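Local atomic coordinates of prohead core protein protease (Enterobacteria phage T4, PDB entry 5JBL), a protein that acts as a serine protease of the phage prohead core, cleaving itself and other prohead proteins so that the capsid can make room for DNA. Residues G31-I36 and L57-I62; P106-D111 and K181-V186; I118-W123 and R132-E137. The protein carries 3 engineered substitutions. One frame throughout, in Å; residues are numbered along the deposited sequence.

Contact 1: G31-I36 and L57-I62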
ATOM      1  N   GLY C  31     -10.245 -23.109 -13.825  1.00 29.51           N
ATOM      2  CA  GLY C  31     -10.478 -23.935 -12.655  1.00 22.54           C
ATOM      3  C   GLY C  31      -9.317 -23.932 -11.689  1.00 14.74           C
ATOM      4  O   GLY C  31      -8.407 -23.103 -11.750  1.00 14.25           O
ATOM      5  N   GLN C  32      -9.361 -24.886 -10.755  1.00 19.78           N
ATOM      6  CA  GLN C  32      -8.370 -24.945  -9.686  1.00 15.94           C
ATOM      7  C   GLN C  32      -7.355 -26.021 -10.010  1.00 19.60           C
ATOM      8  O   GLN C  32      -7.742 -27.193 -10.174  1.00 18.64           O
ATOM      9  CB  GLN C  32      -9.025 -25.242  -8.343  1.00 21.16           C
ATOM     10  CG  GLN C  32      -9.955 -24.165  -7.814  1.00 24.51           C
ATOM     11  CD  GLN C  32     -10.738 -24.656  -6.609  1.00 32.18           C
ATOM     12  OE1 GLN C  32     -11.405 -25.680  -6.690  1.00 36.53           O
ATOM     13  NE2 GLN C  32     -10.638 -23.949  -5.479  1.00 21.56           N
ATOM     14  N   PRO C  33      -6.080 -25.684 -10.146  1.00 18.99           N
ATOM     15  CA  PRO C  33      -5.074 -26.727 -10.362  1.00 25.55           C
ATOM     16  C   PRO C  33      -5.002 -27.648  -9.153  1.00 25.23           C
ATOM     17  O   PRO C  33      -5.087 -27.206  -8.003  1.00 24.84           O
ATOM     18  CB  PRO C  33      -3.774 -25.939 -10.556  1.00 24.66           C
ATOM     19  CG  PRO C  33      -4.167 -24.553 -10.825  1.00 23.19           C
ATOM     20  CD  PRO C  33      -5.551 -24.323 -10.309  1.00 20.73           C
ATOM     21  N   GLY C  34      -4.822 -28.932  -9.426  1.00 19.62           N
ATOM     22  CA  GLY C  34      -4.994 -29.972  -8.441  1.00 25.25           C
ATOM     23  C   GLY C  34      -3.886 -30.149  -7.433  1.00 29.26           C
ATOM     24  O   GLY C  34      -4.036 -30.984  -6.537  1.00 28.04           O
ATOM     25  N   GLU C  35      -2.786 -29.400  -7.523  1.00 21.65           N
ATOM     26  CA  GLU C  35      -1.656 -29.606  -6.620  1.00 20.80           C
ATOM     27  C   GLU C  35      -1.129 -28.277  -6.111  1.00 19.29           C
ATOM     28  O   GLU C  35      -0.835 -27.371  -6.897  1.00 26.35           O
ATOM     29  CB  GLU C  35      -0.510 -30.364  -7.301  1.00 45.81           C
ATOM     30  CG  GLU C  35      -0.906 -31.692  -7.915  1.00 63.97           C
ATOM     31  CD  GLU C  35      -1.457 -32.670  -6.896  1.00 76.31           C
ATOM     32  OE1 GLU C  35      -1.091 -32.560  -5.704  1.00 80.29           O
ATOM     33  OE2 GLU C  35      -2.262 -33.546  -7.288  1.00 78.57           O
ATOM     34  N   ILE C  36      -1.007 -28.169  -4.797  1.00 24.65           N
ATOM     35  CA  ILE C  36      -0.307 -27.068  -4.154  1.00 22.98           C
ATOM     36  C   ILE C  36       0.771 -27.688  -3.283  1.00 24.86           C
ATOM     37  O   ILE C  36       0.469 -28.539  -2.437  1.00 21.68           O
ATOM     38  CB  ILE C  36      -1.260 -26.197  -3.328  1.00 31.19           C
ATOM     39  CG1 ILE C  36      -2.294 -25.544  -4.249  1.00 31.22           C
ATOM     40  CG2 ILE C  36      -0.462 -25.212  -2.469  1.00 23.99           C
ATOM     41  CD1 ILE C  36      -3.397 -24.835  -3.513  1.00 38.05           C
ATOM     42  N   LEU C  57       6.890 -22.359  -2.656  1.00 14.84           N
ATOM     43  CA  LEU C  57       5.482 -22.711  -2.718  1.00 14.87           C
ATOM     44  C   LEU C  57       5.107 -22.798  -4.183  1.00 17.82           C
ATOM     45  O   LEU C  57       5.290 -21.824  -4.924  1.00 13.74           O
ATOM     46  CB  LEU C  57       4.643 -21.662  -2.001  1.00 13.37           C
ATOM     47  CG  LEU C  57       3.131 -21.812  -2.081  1.00 16.85           C
ATOM     48  CD1 LEU C  57       2.678 -23.120  -1.469  1.00 21.81           C
ATOM     49  CD2 LEU C  57       2.527 -20.631  -1.332  1.00 21.51           C
ATOM     50  N   TYR C  58       4.576 -23.947  -4.604  1.00 16.83           N
ATOM     51  CA  TYR C  58       4.296 -24.189  -6.014  1.00 13.44           C
ATOM     52  C   TYR C  58       2.833 -24.504  -6.262  1.00 22.26           C
ATOM     53  O   TYR C  58       2.201 -25.221  -5.484  1.00 19.83           O
ATOM     54  CB  TYR C  58       5.150 -25.339  -6.549  1.00 16.54           C
ATOM     55  CG  TYR C  58       6.571 -24.926  -6.747  1.00 23.31           C
ATOM     56  CD1 TYR C  58       6.989 -24.455  -7.978  1.00 29.17           C
ATOM     57  CD2 TYR C  58       7.482 -24.953  -5.697  1.00 21.83           C
ATOM     58  CE1 TYR C  58       8.272 -24.051  -8.182  1.00 29.28           C
ATOM     59  CE2 TYR C  58       8.792 -24.543  -5.896  1.00 29.19           C
ATOM     60  CZ  TYR C  58       9.170 -24.087  -7.154  1.00 32.07           C
ATOM     61  OH  TYR C  58      10.450 -23.664  -7.407  1.00 39.85           O
ATOM     62  N   ILE C  59       2.309 -23.983  -7.372  1.00 16.41           N
ATOM     63  CA  ILE C  59       1.008 -24.369  -7.899  1.00 17.56           C
ATOM     64  C   ILE C  59       1.263 -25.192  -9.156  1.00 23.17           C
ATOM     65  O   ILE C  59       1.970 -24.729 -10.064  1.00 21.86           O
ATOM     66  CB  ILE C  59       0.143 -23.134  -8.190  1.00 20.31           C
ATOM     67  CG1 ILE C  59      -0.037 -22.326  -6.899  1.00 19.50           C
ATOM     68  CG2 ILE C  59      -1.201 -23.561  -8.778  1.00 17.92           C
ATOM     69  CD1 ILE C  59      -0.588 -20.938  -7.114  1.00 24.04           C
ATOM     70  N   GLU C  60       0.711 -26.411  -9.206  1.00 18.89           N
ATOM     71  CA  GLU C  60       0.950 -27.297 -10.345  1.00 25.27           C
ATOM     72  C   GLU C  60      -0.344 -27.981 -10.775  1.00 25.90           C
ATOM     73  O   GLU C  60      -1.075 -28.531  -9.941  1.00 23.94           O
ATOM     74  CB  GLU C  60       2.019 -28.349 -10.010  1.00 28.85           C
ATOM     75  CG  GLU C  60       2.472 -29.174 -11.207  1.00 36.99           C
ATOM     76  CD  GLU C  60       3.506 -30.239 -10.844  1.00 52.15           C
ATOM     77  OE1 GLU C  60       3.250 -31.430 -11.133  1.00 61.62           O
ATOM     78  OE2 GLU C  60       4.568 -29.893 -10.274  1.00 47.81           O
ATOM     79  N   GLY C  61      -0.610 -27.957 -12.075  1.00 20.33           N
ATOM     80  CA  GLY C  61      -1.750 -28.695 -12.607  1.00 20.82           C
ATOM     81  C   GLY C  61      -2.167 -28.118 -13.949  1.00 18.66           C
ATOM     82  O   GLY C  61      -1.362 -27.508 -14.655  1.00 22.78           O
ATOM     83  N   ILE C  62      -3.442 -28.311 -14.268  1.00 20.15           N
ATOM     84  CA  ILE C  62      -3.973 -27.863 -15.551  1.00 20.95           C
ATOM     85  C   ILE C  62      -4.025 -26.344 -15.578  1.00 24.00           C
ATOM     86  O   ILE C  62      -4.683 -25.710 -14.740  1.00 19.39           O
ATOM     87  CB  ILE C  62      -5.355 -28.471 -15.812  1.00 19.59           C
ATOM     88  CG1 ILE C  62      -5.215 -29.980 -16.039  1.00 26.61           C
ATOM     89  CG2 ILE C  62      -6.035 -27.778 -16.990  1.00 24.27           C
ATOM     90  CD1 ILE C  62      -6.536 -30.713 -16.136  1.00 30.31           C
TER
HETATM   91  O   HOH W   1      -5.167 -29.669 -12.383  1.00 22.32           O

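Contact 2: P106-D111 and K181-V186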
ATOM      1  N   PRO C 106      -7.741  -6.251 -16.971  1.00 22.41           N
ATOM      2  CA  PRO C 106      -8.104  -6.120 -18.392  1.00 25.83           C
ATOM      3  C   PRO C 106      -6.973  -5.555 -19.247  1.00 25.57           C
ATOM      4  O   PRO C 106      -7.087  -4.504 -19.872  1.00 27.69           O
ATOM      5  CB  PRO C 106      -9.320  -5.188 -18.328  1.00 23.50           C
ATOM      6  CG  PRO C 106      -8.996  -4.278 -17.181  1.00 22.29           C
ATOM      7  CD  PRO C 106      -8.281  -5.139 -16.162  1.00 25.31           C
ATOM      8  N   ARG C 107      -5.831  -6.228 -19.231  1.00 19.00           N
ATOM      9  CA  ARG C 107      -4.724  -5.820 -20.081  1.00 23.94           C
ATOM     10  C   ARG C 107      -3.979  -7.080 -20.479  1.00 19.10           C
ATOM     11  O   ARG C 107      -4.109  -8.123 -19.835  1.00 21.43           O
ATOM     12  CB  ARG C 107      -3.826  -4.771 -19.415  1.00 28.21           C
ATOM     13  CG  ARG C 107      -3.542  -5.003 -17.974  1.00 33.32           C
ATOM     14  CD  ARG C 107      -2.743  -3.847 -17.339  1.00 27.31           C
ATOM     15  NE  ARG C 107      -2.767  -4.012 -15.887  1.00 26.71           N
ATOM     16  CZ  ARG C 107      -2.084  -4.948 -15.238  1.00 27.19           C
ATOM     17  NH1 ARG C 107      -1.315  -5.798 -15.921  1.00 18.92           N
ATOM     18  NH2 ARG C 107      -2.191  -5.054 -13.912  1.00 23.53           N
ATOM     19  N   ALA C 108      -3.246  -6.996 -21.584  1.00 20.36           N
ATOM     20  CA  ALA C 108      -2.562  -8.168 -22.126  1.00 21.38           C
ATOM     21  C   ALA C 108      -1.217  -8.459 -21.467  1.00 25.86           C
ATOM     22  O   ALA C 108      -0.766  -9.612 -21.496  1.00 23.56           O
ATOM     23  CB  ALA C 108      -2.357  -7.995 -23.629  1.00 22.40           C
ATOM     24  N   ASN C 109      -0.574  -7.452 -20.891  1.00 23.99           N
ATOM     25  CA  ASN C 109       0.770  -7.529 -20.333  1.00 24.45           C
ATOM     26  C   ASN C 109       0.722  -7.715 -18.818  1.00 19.83           C
ATOM     27  O   ASN C 109      -0.187  -7.228 -18.146  1.00 25.20           O
ATOM     28  CB  ASN C 109       1.527  -6.238 -20.665  1.00 31.57           C
ATOM     29  CG  ASN C 109       0.808  -4.990 -20.117  1.00 47.85           C
ATOM     30  OD1 ASN C 109      -0.300  -4.650 -20.557  1.00 43.88           O
ATOM     31  ND2 ASN C 109       1.431  -4.317 -19.147  1.00 50.59           N
ATOM     32  N   VAL C 110       1.713  -8.419 -18.274  1.00 21.28           N
ATOM     33  CA  VAL C 110       1.844  -8.494 -16.823  1.00 21.38           C
ATOM     34  C   VAL C 110       2.555  -7.246 -16.323  1.00 23.51           C
ATOM     35  O   VAL C 110       3.485  -6.730 -16.959  1.00 23.34           O
ATOM     36  CB  VAL C 110       2.575  -9.783 -16.385  1.00 20.58           C
ATOM     37  CG1 VAL C 110       3.927  -9.883 -17.031  1.00 26.35           C
ATOM     38  CG2 VAL C 110       2.772  -9.805 -14.878  1.00 22.18           C
ATOM     39  N   ASP C 111       2.102  -6.739 -15.180  1.00 14.64           N
ATOM     40  CA  ASP C 111       2.766  -5.633 -14.517  1.00 19.40           C
ATOM     41  C   ASP C 111       3.678  -6.225 -13.455  1.00 15.28           C
ATOM     42  O   ASP C 111       3.175  -6.792 -12.476  1.00 17.13           O
ATOM     43  CB  ASP C 111       1.726  -4.703 -13.892  1.00 23.28           C
ATOM     44  CG  ASP C 111       2.333  -3.574 -13.065  1.00 29.86           C
ATOM     45  OD1 ASP C 111       3.549  -3.575 -12.788  1.00 24.87           O
ATOM     46  OD2 ASP C 111       1.554  -2.689 -12.646  1.00 34.91           O
ATOM     47  N   LYS C 181      -2.630 -15.557 -29.611  1.00 21.33           N
ATOM     48  CA  LYS C 181      -1.345 -15.348 -28.966  1.00 26.20           C
ATOM     49  C   LYS C 181      -1.551 -15.378 -27.458  1.00 23.77           C
ATOM     50  O   LYS C 181      -2.402 -14.658 -26.928  1.00 23.80           O
ATOM     51  CB  LYS C 181      -0.711 -14.028 -29.412  1.00 34.30           C
ATOM     52  CG  LYS C 181       0.548 -13.670 -28.633  1.00 42.59           C
ATOM     53  CD  LYS C 181       1.174 -12.380 -29.137  1.00 54.53           C
ATOM     54  CE  LYS C 181       2.573 -12.181 -28.569  1.00 66.02           C
ATOM     55  NZ  LYS C 181       3.024 -10.768 -28.716  1.00 74.99           N
ATOM     56  N   LEU C 182      -0.797 -16.228 -26.773  1.00 20.37           N
ATOM     57  CA  LEU C 182      -0.876 -16.328 -25.323  1.00 19.36           C
ATOM     58  C   LEU C 182       0.081 -15.306 -24.714  1.00 23.40           C
ATOM     59  O   LEU C 182       1.279 -15.347 -24.985  1.00 17.39           O
ATOM     60  CB  LEU C 182      -0.510 -17.748 -24.879  1.00 18.90           C
ATOM     61  CG  LEU C 182      -0.620 -18.043 -23.377  1.00 18.88           C
ATOM     62  CD1 LEU C 182      -2.072 -17.886 -22.941  1.00 19.49           C
ATOM     63  CD2 LEU C 182      -0.129 -19.450 -23.090  1.00 21.60           C
ATOM     64  N   THR C 183      -0.430 -14.386 -23.900  1.00 20.98           N
ATOM     65  CA  THR C 183       0.439 -13.354 -23.342  1.00 23.95           C
ATOM     66  C   THR C 183       0.714 -13.513 -21.855  1.00 17.58           C
ATOM     67  O   THR C 183       1.751 -13.048 -21.386  1.00 16.13           O
ATOM     68  CB  THR C 183      -0.138 -11.952 -23.605  1.00 24.60           C
ATOM     69  OG1 THR C 183      -1.434 -11.823 -23.015  1.00 19.17           O
ATOM     70  CG2 THR C 183      -0.237 -11.690 -25.102  1.00 25.42           C
ATOM     71  N   VAL C 184      -0.191 -14.129 -21.099  1.00 17.34           N
ATOM     72  CA  VAL C 184       0.051 -14.461 -19.698  1.00 17.79           C
ATOM     73  C   VAL C 184      -0.536 -15.840 -19.458  1.00 14.69           C
ATOM     74  O   VAL C 184      -1.750 -16.028 -19.602  1.00 19.83           O
ATOM     75  CB  VAL C 184      -0.581 -13.443 -18.728  1.00 16.43           C
ATOM     76  CG1 VAL C 184      -0.319 -13.872 -17.284  1.00 17.56           C
ATOM     77  CG2 VAL C 184      -0.038 -12.042 -18.991  1.00 12.22           C
ATOM     78  N   GLY C 185       0.310 -16.803 -19.086  1.00 16.31           N
ATOM     79  CA  GLY C 185      -0.161 -18.171 -18.949  1.00 17.82           C
ATOM     80  C   GLY C 185      -1.061 -18.383 -17.741  1.00 26.47           C
ATOM     81  O   GLY C 185      -2.036 -19.141 -17.817  1.00 19.45           O
ATOM     82  N   VAL C 186      -0.742 -17.739 -16.612  1.00 17.71           N
ATOM     83  CA  VAL C 186      -1.483 -17.928 -15.362  1.00 15.77           C
ATOM     84  C   VAL C 186      -1.536 -16.628 -14.564  1.00 19.54           C
ATOM     85  O   VAL C 186      -0.498 -16.052 -14.235  1.00 19.45           O
ATOM     86  CB  VAL C 186      -0.867 -19.025 -14.465  1.00 16.60           C
ATOM     87  CG1 VAL C 186      -1.531 -18.968 -13.062  1.00 18.39           C
ATOM     88  CG2 VAL C 186      -1.063 -20.381 -15.087  1.00 24.04           C
TER

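Contact 3: I118-W123 and R132-E137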
ATOM      1  N   ILE C 118       5.449 -16.983 -10.961  1.00 12.33           N
ATOM      2  CA  ILE C 118       6.238 -17.123 -12.172  1.00 14.42           C
ATOM      3  C   ILE C 118       6.132 -18.566 -12.644  1.00 18.20           C
ATOM      4  O   ILE C 118       6.301 -19.502 -11.856  1.00 16.42           O
ATOM      5  CB  ILE C 118       7.702 -16.686 -11.959  1.00 12.17           C
ATOM      6  CG1 ILE C 118       8.478 -16.795 -13.277  1.00 20.81           C
ATOM      7  CG2 ILE C 118       8.380 -17.486 -10.815  1.00 12.20           C
ATOM      8  CD1 ILE C 118       9.830 -16.099 -13.266  1.00 18.86           C
ATOM      9  N   ILE C 119       5.830 -18.746 -13.927  1.00 11.87           N
ATOM     10  CA  ILE C 119       5.707 -20.077 -14.511  1.00 12.42           C
ATOM     11  C   ILE C 119       7.096 -20.614 -14.824  1.00 13.89           C
ATOM     12  O   ILE C 119       7.866 -19.978 -15.550  1.00 19.05           O
ATOM     13  CB  ILE C 119       4.828 -20.042 -15.776  1.00 12.45           C
ATOM     14  CG1 ILE C 119       3.388 -19.695 -15.392  1.00 20.13           C
ATOM     15  CG2 ILE C 119       4.932 -21.384 -16.552  1.00 13.34           C
ATOM     16  CD1 ILE C 119       2.407 -19.632 -16.564  1.00 22.58           C
ATOM     17  N   GLU C 120       7.418 -21.804 -14.286  1.00 16.33           N
ATOM     18  CA  GLU C 120       8.717 -22.430 -14.505  1.00 17.40           C
ATOM     19  C   GLU C 120       8.709 -23.471 -15.613  1.00 18.80           C
ATOM     20  O   GLU C 120       9.767 -23.748 -16.185  1.00 21.59           O
ATOM     21  CB  GLU C 120       9.220 -23.119 -13.224  1.00 21.25           C
ATOM     22  CG  GLU C 120       9.221 -22.206 -12.029  1.00 27.67           C
ATOM     23  CD  GLU C 120      10.053 -22.753 -10.886  1.00 33.47           C
ATOM     24  OE1 GLU C 120      10.183 -23.990 -10.769  1.00 36.77           O
ATOM     25  OE2 GLU C 120      10.577 -21.934 -10.108  1.00 29.44           O
ATOM     26  N   ASP C 121       7.559 -24.057 -15.922  1.00 16.37           N
ATOM     27  CA  ASP C 121       7.528 -25.119 -16.921  1.00 19.91           C
ATOM     28  C   ASP C 121       6.086 -25.334 -17.334  1.00 16.53           C
ATOM     29  O   ASP C 121       5.158 -25.106 -16.549  1.00 21.04           O
ATOM     30  CB  ASP C 121       8.131 -26.426 -16.384  1.00 33.25           C
ATOM     31  CG  ASP C 121       8.608 -27.363 -17.498  1.00 47.84           C
ATOM     32  OD1 ASP C 121       9.245 -28.391 -17.182  1.00 54.68           O
ATOM     33  OD2 ASP C 121       8.345 -27.077 -18.687  1.00 46.35           O
ATOM     34  N   MET C 122       5.905 -25.729 -18.580  1.00 19.85           N
ATOM     35  CA  MET C 122       4.588 -26.079 -19.099  1.00 20.76           C
ATOM     36  C   MET C 122       4.759 -27.295 -19.981  1.00 27.31           C
ATOM     37  O   MET C 122       5.800 -27.458 -20.613  1.00 24.94           O
ATOM     38  CB  MET C 122       3.918 -24.943 -19.900  1.00 21.65           C
ATOM     39  CG  MET C 122       3.549 -23.731 -19.062  1.00 27.90           C
ATOM     40  SD  MET C 122       2.867 -22.359 -20.012  1.00 34.54           S
ATOM     41  CE  MET C 122       1.214 -22.938 -20.318  1.00 39.66           C
ATOM     42  N   TRP C 123       3.750 -28.162 -20.000  1.00 22.17           N
ATOM     43  CA  TRP C 123       3.838 -29.354 -20.832  1.00 27.06           C
ATOM     44  C   TRP C 123       2.429 -29.818 -21.166  1.00 25.83           C
ATOM     45  O   TRP C 123       1.458 -29.411 -20.524  1.00 27.63           O
ATOM     46  CB  TRP C 123       4.657 -30.459 -20.143  1.00 30.09           C
ATOM     47  CG  TRP C 123       4.089 -30.966 -18.830  1.00 29.61           C
ATOM     48  CD1 TRP C 123       3.336 -32.089 -18.647  1.00 26.44           C
ATOM     49  CD2 TRP C 123       4.262 -30.384 -17.527  1.00 25.31           C
ATOM     50  NE1 TRP C 123       3.013 -32.232 -17.318  1.00 26.75           N
ATOM     51  CE2 TRP C 123       3.566 -31.200 -16.610  1.00 24.57           C
ATOM     52  CE3 TRP C 123       4.930 -29.252 -17.051  1.00 27.74           C
ATOM     53  CZ2 TRP C 123       3.521 -30.922 -15.244  1.00 25.76           C
ATOM     54  CZ3 TRP C 123       4.873 -28.965 -15.694  1.00 27.78           C
ATOM     55  CH2 TRP C 123       4.171 -29.795 -14.806  1.00 28.10           C
ATOM     56  N   ARG C 132       3.858 -25.709 -13.968  1.00 21.17           N
ATOM     57  CA  ARG C 132       4.278 -25.518 -12.589  1.00 19.00           C
ATOM     58  C   ARG C 132       4.601 -24.046 -12.404  1.00 16.39           C
ATOM     59  O   ARG C 132       5.358 -23.471 -13.192  1.00 17.81           O
ATOM     60  CB  ARG C 132       5.488 -26.404 -12.250  1.00 24.25           C
ATOM     61  CG  ARG C 132       5.838 -26.395 -10.774  1.00 29.18           C
ATOM     62  CD  ARG C 132       7.002 -27.325 -10.454  1.00 38.38           C
ATOM     63  NE  ARG C 132       8.272 -26.706 -10.797  1.00 47.83           N
ATOM     64  CZ  ARG C 132       8.981 -27.005 -11.880  1.00 63.95           C
ATOM     65  NH1 ARG C 132       8.546 -27.928 -12.733  1.00 65.79           N
ATOM     66  NH2 ARG C 132      10.130 -26.382 -12.110  1.00 68.88           N
ATOM     67  N   ALA C 133       3.992 -23.422 -11.402  1.00 16.73           N
ATOM     68  CA  ALA C 133       4.215 -22.018 -11.119  1.00 12.79           C
ATOM     69  C   ALA C 133       4.709 -21.847  -9.689  1.00 15.14           C
ATOM     70  O   ALA C 133       4.174 -22.449  -8.761  1.00 21.67           O
ATOM     71  CB  ALA C 133       2.940 -21.189 -11.317  1.00 13.93           C
ATOM     72  N   ARG C 134       5.725 -21.018  -9.519  1.00 12.96           N
ATOM     73  CA  ARG C 134       6.243 -20.688  -8.199  1.00 14.88           C
ATOM     74  C   ARG C 134       5.604 -19.392  -7.713  1.00 11.45           C
ATOM     75  O   ARG C 134       5.510 -18.416  -8.468  1.00 14.34           O
ATOM     76  CB  ARG C 134       7.766 -20.552  -8.254  1.00 24.97           C
ATOM     77  CG  ARG C 134       8.405 -20.240  -6.923  1.00 25.19           C
ATOM     78  CD  ARG C 134       9.900 -20.021  -7.066  1.00 26.04           C
ATOM     79  NE  ARG C 134      10.483 -19.716  -5.763  1.00 26.35           N
ATOM     80  CZ  ARG C 134      11.135 -20.586  -4.995  1.00 30.37           C
ATOM     81  NH1 ARG C 134      11.323 -21.837  -5.404  1.00 28.56           N
ATOM     82  NH2 ARG C 134      11.605 -20.194  -3.807  1.00 32.78           N
ATOM     83  N   VAL C 135       5.136 -19.387  -6.468  1.00 18.97           N
ATOM     84  CA  VAL C 135       4.579 -18.179  -5.867  1.00 10.24           C
ATOM     85  C   VAL C 135       5.727 -17.281  -5.420  1.00 15.74           C
ATOM     86  O   VAL C 135       6.704 -17.754  -4.827  1.00 13.31           O
ATOM     87  CB  VAL C 135       3.649 -18.535  -4.695  1.00 12.36           C
ATOM     88  CG1 VAL C 135       3.139 -17.267  -4.002  1.00 12.46           C
ATOM     89  CG2 VAL C 135       2.489 -19.350  -5.195  1.00 15.06           C
ATOM     90  N   ILE C 136       5.651 -15.998  -5.760  1.00 13.48           N
ATOM     91  CA  ILE C 136       6.706 -15.051  -5.398  1.00 14.21           C
ATOM     92  C   ILE C 136       6.551 -14.688  -3.923  1.00 20.87           C
ATOM     93  O   ILE C 136       5.497 -14.215  -3.507  1.00 28.75           O
ATOM     94  CB  ILE C 136       6.647 -13.802  -6.283  1.00 20.71           C
ATOM     95  CG1 ILE C 136       6.818 -14.218  -7.748  1.00 22.95           C
ATOM     96  CG2 ILE C 136       7.710 -12.779  -5.833  1.00 14.55           C
ATOM     97  CD1 ILE C 136       6.496 -13.142  -8.765  1.00 10.63           C
ATOM     98  N   GLU C 137       7.570 -14.957  -3.116  1.00 19.59           N
ATOM     99  CA  GLU C 137       7.479 -14.633  -1.699  1.00 23.03           C
ATOM    100  C   GLU C 137       8.556 -13.633  -1.303  1.00 25.31           C
ATOM    101  O   GLU C 137       9.618 -13.566  -1.931  1.00 21.71           O
ATOM    102  CB  GLU C 137       7.593 -15.883  -0.839  1.00 21.70           C
ATOM    103  CG  GLU C 137       6.397 -16.820  -1.002  1.00 21.22           C
ATOM    104  CD  GLU C 137       6.377 -17.867   0.083  1.00 31.62           C
ATOM    105  OE1 GLU C 137       6.019 -17.500   1.231  1.00 36.18           O
ATOM    106  OE2 GLU C 137       6.766 -19.027  -0.190  1.00 34.33           O
TER

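Contact 1: G31-I36 and L57-I62
The flat groups of this contact are the backbone peptide groups of Glu35 and Glu60, which meet edge to edge across the strands, and the ring of Tyr58. The carbonyl of Glu35 takes the N-H of Glu60 (N to O 2.9 Å) in an almost straight bond of 174°. The return bond, Glu35 N to Glu60 O at 3.1 Å, is weak and bent. Tyr58 directs its ring away from 31-36: Arg132 packs against it, and its hydroxyl is hydrogen-bonded to Arg134 and Glu120. Pro33 brings a puckered ring, whose CG rests on the CG2 methyl of Ile59 at 3.7 Å, the two side chains meeting at a slant.

The motif is an antiparallel strand pair within an antiparallel sheet in which strand 53-65 lies between 35-38 and 128-135. Glu35 with Glu60 is a hydrogen-bonded pair, and Ile36 with Ile59 is the non-hydrogen-bonded pair beside it. In the latter region the CA of Ile36 makes a CA-H...O contact of 3.4 Å with Tyr58 O. Branched, apolar side chains suit the face carrying Ile36 and Ile59: Ile36 CG2 lies 3.9 Å from Leu57 CD1, the two chains side by side, and helix 142-151 covers them with Ile150 and Ala147. The face of Glu35 and Glu60 is more polar and better exposed. A bend at chi2 (-60°) leads the Glu35 carboxylate away from that of Glu60, which suits two like acidic groups set on neighbouring strands.

Gly61 turns the chain beside Pro33, its CA 4.0 Å from Pro33 CB, with a phi of 158° that glycine readily adopts. Past the last bridge, one water accepts from Gly34 N at 3.1 Å and Ile62 N at 2.9 Å, joining the diverging backbones.

Contact 2: P106-D111 and K181-V186
Thr183 and Ala108 supply the one polar link between the two segments: the hydroxyl OG1 of Thr183, a donor on a short side chain, gives its proton to Ala108 O at 2.8 Å. It arrives in the carbonyl plane, on a lone pair, with a C=O...donor angle of 132°. The chi1 of 60° sets OG1 between the backbone N and the carbonyl carbon, aiming it at the loop.

The apolar approach is that of Val184 CG2 to Val110 CB, 4.3 Å; the same methyl lies against the bonded carbonyl, 3.6 Å from Ala108 O. Val110 N is buried here and has no partner in the model.

Within 106-111, Arg107 NH1 makes a weak bond of 2.9 Å to Asn109 O and a salt bridge with Glu101. Arg161 NH1 bonds the carbonyls of Arg107 and Asn109.

The side chain of Val184 is about 8 Å from those of Ala104 and Ala159, active-site positions engineered to alanine here. Trp190 of a neighbouring subunit packs on Asn109 and Val110. Two residues, Thr183 and Val184, stand opposite the single Arg161 of strand 157-168, a classic beta bulge; strand 99-101 packs against Val110, and helix 78-93 bonds Thr183 O through Gln92 and Gly185 N through Tyr88.

Contact 3: I118-W123 and R132-E137
Arg132 starts with CG anti to the backbone N and then bends at chi3 (79°), which swings its guanidinium across to Glu120, whose CG lies beside its own backbone N and whose chain is extended beyond. The two meet in a beta hairpin, strands 115-125 and 128-135, where two residues, Glu120 and Asp121, stand opposite the single Arg132, a classic beta bulge. Their backbones share it: Glu120 N donates to Arg132 O (2.9 Å) and Arg132 N to Asp121 O (3.0 Å).

The bulge turns Glu120 toward the partner strand, where a long acid can reach an arginine. NH2 of Arg132 gives Glu120 OE1 a salt bridge of 2.7 Å on the anti lone pair, with NE adding a weak bond. OE1 lies near the guanidinium edge, 21° out of the plane, and the carboxylate stands almost perpendicular to it at 86°. The other oxygen, OE2, lies 3.6 Å from Arg134 CB and has the Tyr58 hydroxyl as its outside partner. This polar network probably keeps Glu120 ionised.

On the opposite face Ala133 and Ile119 form a non-hydrogen-bonded pair (CA to CA 4.2 Å), a spacing that the small methyl of Ala133 probably suits. Ile118 and Arg134 form the regular pair beyond, bonded both ways, and Ile118 packs on Gly153 of a neighbouring subunit. At the far end, CZ3 of Trp123 approaches Arg132 N obliquely at 3.8 Å.

Overall arrangement
Contacts 1 and 3 share one sheet: strands 53-65 and 128-135 are neighbours in it, joined by the bond from Ala133 N to Ile59 O. Both are partly buried, yet contact 1 mixes an apolar face with acids at least partly exposed, whereas contact 3 adds a salt bridge on a bulged hairpin. Contact 2 is more buried and smaller, pinning an irregular loop to a strand of the other sheet by one hydroxyl bond and valine packing, nearer the active-site positions. It lies across the chain's centre from contact 1. Contact 3 falls within the loop that contact 2 closes, Ile119 CD1 packs against Gly185 and Val186, and both contacts touch the same neighbouring subunit.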